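Local coordinates for protein putative D-lactate dehydrogenase (Chlamydomonas reinhardtii, PDB 4ZGS) that probably reduces pyruvate to D-lactate with a nicotinamide cofactor, as a chloroplast member of the D-isomer specific 2-hydroxyacid dehydrogenase family, at residues E252-M257 against A275-A280. Residues are numbered along the deposited sequence; the frame is centred on the assembly and turned at random.
Sequences ESIQKM and AALFDA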
# COMPACT_ATOMS: atom_id res chain seq x y z
N GLU A 252 1.49 -25.42 -23.19
CA GLU A 252 2.11 -26.73 -23.34
C GLU A 252 3.45 -26.84 -22.65
O GLU A 252 3.67 -27.75 -21.86
CB GLU A 252 2.28 -27.07 -24.82
CG GLU A 252 0.97 -27.42 -25.54
CD GLU A 252 0.03 -26.22 -25.66
OE1 GLU A 252 0.45 -25.09 -25.35
OE2 GLU A 252 -1.15 -26.42 -26.05
N SER A 253 4.35 -25.90 -22.94
CA SER A 253 5.70 -25.99 -22.43
C SER A 253 5.68 -25.86 -20.92
O SER A 253 6.55 -26.41 -20.23
CB SER A 253 6.63 -24.95 -23.06
OG SER A 253 6.15 -23.63 -22.91
N ILE A 254 4.68 -25.17 -20.41
CA ILE A 254 4.61 -24.99 -18.97
C ILE A 254 4.40 -26.32 -18.25
O ILE A 254 4.94 -26.52 -17.16
CB ILE A 254 3.51 -24.00 -18.59
CG1 ILE A 254 4.01 -22.56 -18.84
CG2 ILE A 254 3.16 -24.15 -17.14
CD1 ILE A 254 3.00 -21.48 -18.62
N GLN A 255 3.67 -27.25 -18.86
CA GLN A 255 3.45 -28.55 -18.22
C GLN A 255 4.70 -29.42 -18.28
O GLN A 255 4.75 -30.46 -17.63
CB GLN A 255 2.26 -29.29 -18.84
CG GLN A 255 0.94 -28.57 -18.59
CD GLN A 255 0.70 -28.23 -17.11
OE1 GLN A 255 0.90 -29.07 -16.22
NE2 GLN A 255 0.30 -26.99 -16.83
N LYS A 256 5.69 -29.03 -19.09
CA LYS A 256 6.99 -29.71 -19.12
C LYS A 256 7.91 -29.25 -17.99
O LYS A 256 8.91 -29.89 -17.71
CB LYS A 256 7.71 -29.50 -20.45
CG LYS A 256 7.05 -30.19 -21.64
CD LYS A 256 7.92 -30.08 -22.87
CE LYS A 256 8.11 -28.62 -23.27
NZ LYS A 256 8.83 -28.48 -24.57
N MET A 257 7.57 -28.14 -17.35
CA MET A 257 8.41 -27.61 -16.29
C MET A 257 8.22 -28.38 -15.00
O MET A 257 7.39 -29.28 -14.91
CB MET A 257 8.12 -26.14 -16.06
CG MET A 257 8.45 -25.30 -17.25
SD MET A 257 7.87 -23.59 -17.08
CE MET A 257 9.17 -22.91 -16.07
N ALA A 275 -1.94 -15.44 -21.21
CA ALA A 275 -3.16 -16.18 -20.92
C ALA A 275 -2.85 -17.48 -20.14
O ALA A 275 -3.56 -17.85 -19.21
CB ALA A 275 -3.94 -16.48 -22.21
N ALA A 276 -1.75 -18.13 -20.48
CA ALA A 276 -1.46 -19.45 -19.90
C ALA A 276 -1.01 -19.37 -18.44
O ALA A 276 -1.02 -20.37 -17.74
CB ALA A 276 -0.40 -20.17 -20.73
N LEU A 277 -0.66 -18.18 -17.96
CA LEU A 277 -0.06 -18.07 -16.64
C LEU A 277 -1.01 -18.39 -15.48
O LEU A 277 -0.58 -18.98 -14.48
CB LEU A 277 0.51 -16.67 -16.43
CG LEU A 277 1.73 -16.30 -17.29
CD1 LEU A 277 2.22 -14.89 -16.99
CD2 LEU A 277 2.83 -17.31 -17.12
N PHE A 278 -2.28 -18.01 -15.61
CA PHE A 278 -3.25 -18.09 -14.51
C PHE A 278 -3.53 -19.52 -14.08
O PHE A 278 -3.46 -19.84 -12.89
CB PHE A 278 -4.57 -17.39 -14.91
CG PHE A 278 -4.38 -15.96 -15.32
CD1 PHE A 278 -4.31 -14.95 -14.36
CD2 PHE A 278 -4.20 -15.63 -16.66
CE1 PHE A 278 -4.08 -13.64 -14.73
CE2 PHE A 278 -3.99 -14.31 -17.03
CZ PHE A 278 -3.93 -13.32 -16.07
N ASP A 279 -3.84 -20.39 -15.05
CA ASP A 279 -4.10 -21.79 -14.76
C ASP A 279 -2.93 -22.40 -14.03
O ASP A 279 -3.12 -23.12 -13.05
CB ASP A 279 -4.31 -22.57 -16.05
CG ASP A 279 -5.58 -22.19 -16.77
OD1 ASP A 279 -6.49 -21.58 -16.15
OD2 ASP A 279 -5.65 -22.50 -17.99
N ALA A 280 -1.73 -22.05 -14.49
CA ALA A 280 -0.50 -22.65 -14.00
C ALA A 280 -0.19 -22.12 -12.62
O ALA A 280 0.23 -22.88 -11.74
CB ALA A 280 0.63 -22.36 -14.94
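I254 makes nearly all of the contact from its side, laying both branches of its side chain against one flank of segment 275-280. Its CG2 methyl meets the CB of A280 at 3.8 Å. Its longer branch reaches across and slants back toward the N-terminal end of 275-280, where CD1 lies 4.2 Å from the CB of A276 and 4.4 Å from CD2 of L277. CG1 stands anti to the carbonyl carbon (chi1 -78°) and CG2 anti to the backbone N, and the extended chi2 of 175° carries CD1 far enough to touch the earlier turn. The closest CA atoms across the contact, those of I254 and A280, are 7.5 Å apart, A280 offering only a methyl at this point. No hydrogen bond crosses; the join is purely apolar. It links two neighbouring connections of the Rossmann-type NAD-binding domain: the short helix 251-254 leads into strand 261-265, and helix 277-283 joins that strand to the parallel strand 286-291. I286 of the latter touches I254, L277 and A280, backing the seam from the sheet. From I254 to M257 the chain makes a type I beta turn, with M257 N bonding I254 O at 3.1 Å. Q285 NE2 bonds the carbonyls of I254 and M257, at the two ends of the turn, and S253 OG bonds L248 O.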